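Local coordinates for putative lipoprotein YcdA (PDB 4R4G) that is of unknown function but is probably a membrane-attached lipoprotein, built from an Ig-like N-terminal domain and a helical and stranded C-terminal domain, at residues Ser23-Ser28 with Gln38-Val43. Numbering follows the deposited sequence.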
loop_
_atom_site.group_PDB
_atom_site.type_symbol
_atom_site.label_atom_id
_atom_site.label_comp_id
_atom_site.label_asym_id
_atom_site.label_seq_id
_atom_site.Cartn_x
_atom_site.Cartn_y
_atom_site.Cartn_z
ATOM N N SER A 23 -6.985 10.118 -14.866
ATOM C CA SER A 23 -5.944 9.556 -14.024
ATOM C C SER A 23 -6.109 8.065 -13.857
ATOM O O SER A 23 -7.194 7.526 -14.074
ATOM C CB SER A 23 -5.958 10.226 -12.654
ATOM O OG SER A 23 -7.167 9.970 -11.965
ATOM N N TYR A 24 -5.017 7.399 -13.483
ATOM C CA TYR A 24 -4.992 5.980 -13.151
ATOM C C TYR A 24 -5.252 5.841 -11.668
ATOM O O TYR A 24 -4.761 6.652 -10.851
ATOM C CB TYR A 24 -3.645 5.335 -13.511
ATOM C CG TYR A 24 -3.351 5.241 -14.988
ATOM C CD1 TYR A 24 -4.061 4.360 -15.805
ATOM C CD2 TYR A 24 -2.301 5.955 -15.556
ATOM C CE1 TYR A 24 -3.759 4.230 -17.160
ATOM C CE2 TYR A 24 -1.990 5.832 -16.912
ATOM C CZ TYR A 24 -2.728 4.973 -17.712
ATOM O OH TYR A 24 -2.431 4.840 -19.043
ATOM N N THR A 25 -6.054 4.844 -11.313
ATOM C CA THR A 25 -6.367 4.564 -9.917
ATOM C C THR A 25 -6.243 3.062 -9.687
ATOM O O THR A 25 -6.188 2.261 -10.636
ATOM C CB THR A 25 -7.768 5.097 -9.500
ATOM O OG1 THR A 25 -8.805 4.463 -10.265
ATOM C CG2 THR A 25 -7.893 6.625 -9.572
ATOM N N LEU A 26 -6.149 2.691 -8.417
ATOM C CA LEU A 26 -6.118 1.295 -8.050
ATOM C C LEU A 26 -7.548 0.888 -7.912
ATOM O O LEU A 26 -8.333 1.709 -7.422
ATOM C CB LEU A 26 -5.364 1.067 -6.726
ATOM C CG LEU A 26 -3.846 1.102 -6.729
ATOM C CD1 LEU A 26 -3.359 1.042 -5.325
ATOM C CD2 LEU A 26 -3.249 -0.068 -7.508
ATOM N N PRO A 27 -7.917 -0.363 -8.242
ATOM C CA PRO A 27 -9.314 -0.773 -8.063
ATOM C C PRO A 27 -9.811 -0.726 -6.603
ATOM O O PRO A 27 -9.035 -0.548 -5.651
ATOM C CB PRO A 27 -9.328 -2.205 -8.607
ATOM C CG PRO A 27 -7.917 -2.641 -8.643
ATOM C CD PRO A 27 -7.101 -1.440 -8.845
ATOM N N SER A 28 -11.141 -0.848 -6.433
ATOM C CA SER A 28 -11.797 -0.896 -5.130
ATOM C C SER A 28 -11.343 -2.171 -4.423
ATOM O O SER A 28 -11.025 -3.135 -5.127
ATOM C CB SER A 28 -13.314 -0.889 -5.321
ATOM O OG SER A 28 -14.045 -1.135 -4.129
ATOM N N GLN A 38 -3.919 -4.817 -13.739
ATOM C CA GLN A 38 -4.772 -3.783 -14.317
ATOM C C GLN A 38 -4.978 -2.649 -13.356
ATOM O O GLN A 38 -4.813 -2.810 -12.137
ATOM C CB GLN A 38 -6.127 -4.339 -14.763
ATOM C CG GLN A 38 -6.032 -5.048 -16.088
ATOM C CD GLN A 38 -7.300 -5.727 -16.507
ATOM O OE1 GLN A 38 -8.027 -6.316 -15.698
ATOM N NE2 GLN A 38 -7.569 -5.704 -17.806
ATOM N N LEU A 39 -5.335 -1.488 -13.925
ATOM C CA LEU A 39 -5.651 -0.266 -13.205
ATOM C C LEU A 39 -7.071 0.132 -13.540
ATOM O O LEU A 39 -7.751 -0.545 -14.324
ATOM C CB LEU A 39 -4.664 0.860 -13.564
ATOM C CG LEU A 39 -3.201 0.655 -13.164
ATOM C CD1 LEU A 39 -2.353 1.809 -13.645
ATOM C CD2 LEU A 39 -3.049 0.515 -11.633
ATOM N N VAL A 40 -7.529 1.221 -12.946
ATOM C CA VAL A 40 -8.858 1.739 -13.209
ATOM C C VAL A 40 -8.659 3.146 -13.716
ATOM O O VAL A 40 -7.990 3.932 -13.045
ATOM C CB VAL A 40 -9.784 1.638 -11.962
ATOM C CG1 VAL A 40 -11.078 2.432 -12.152
ATOM C CG2 VAL A 40 -10.092 0.179 -11.644
ATOM N N LEU A 41 -9.174 3.453 -14.919
ATOM C CA LEU A 41 -9.040 4.787 -15.489
ATOM C C LEU A 41 -10.180 5.650 -14.966
ATOM O O LEU A 41 -11.350 5.306 -15.155
ATOM C CB LEU A 41 -9.022 4.719 -17.024
ATOM C CG LEU A 41 -8.719 6.013 -17.782
ATOM C CD1 LEU A 41 -7.229 6.295 -17.810
ATOM C CD2 LEU A 41 -9.253 5.936 -19.179
ATOM N N LYS A 42 -9.831 6.731 -14.237
ATOM C CA LYS A 42 -10.801 7.671 -13.658
ATOM C C LYS A 42 -10.861 8.882 -14.569
ATOM O O LYS A 42 -9.885 9.633 -14.679
ATOM C CB LYS A 42 -10.419 8.042 -12.203
ATOM C CG LYS A 42 -11.414 8.920 -11.447
ATOM C CD LYS A 42 -10.974 9.090 -10.006
ATOM C CE LYS A 42 -11.537 10.314 -9.333
ATOM N NZ LYS A 42 -11.417 10.229 -7.848
ATOM N N VAL A 43 -11.989 9.028 -15.269
ATOM C CA VAL A 43 -12.255 10.111 -16.220
ATOM C C VAL A 43 -13.349 11.013 -15.619
ATOM O O VAL A 43 -14.484 10.566 -15.473
ATOM C CB VAL A 43 -12.638 9.574 -17.633
ATOM C CG1 VAL A 43 -12.701 10.694 -18.664
ATOM C CG2 VAL A 43 -11.679 8.481 -18.095
HETATM O O HOH W 1 -9.762 11.599 -12.321
#
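Leu39 CD1 and Leu41 CD1 come at the Tyr24 ring obliquely from opposite sides of its plane, Leu39 CD1 near the CB end, 3.8 Å from Tyr24 CD1, and Leu41 CD1 near CE1. The Leu39 side chain crosses that of Tyr24 at about a right angle. With CG beside its own backbone N (chi1 -68°), the ring sits between these methyls, and its hydroxyl bonds to Gly105 and Gly131. The backbones form an antiparallel ladder, with Tyr24 and Leu41 on one face and Ser23, Thr25, Val40 and Lys42 on the other. Ser23 and Lys42 form one hydrogen-bonded pair, with Lys42 N 2.8 Å from Ser23 O; Thr25 and Val40 form the next, and Tyr24 faces Leu41 in the non-hydrogen-bonded pair between them. Val40 O is gripped twice by Thr25: the amide N comes in the carbonyl plane, whereas Thr25 OG1, 2.9 Å from Val40 O, donates from above it. Thr25 CG2 meanwhile packs across Lys42 CB at 3.9 Å. A valine in place of Thr25 would probably leave Val40 O with the backbone amide alone of these two donors. One water bridges Ser23 OG and Lys42 O. Past the ladder, Pro27 CB rests 3.9 Å from Val40 CG2. In the Ig-like domain, strand 39-48 lies between strands 16-25 and 93-102, pairing with the latter through Leu39, Leu41 and Val43, while helix 134-141 packs on Tyr24 and Leu39 through Ala140.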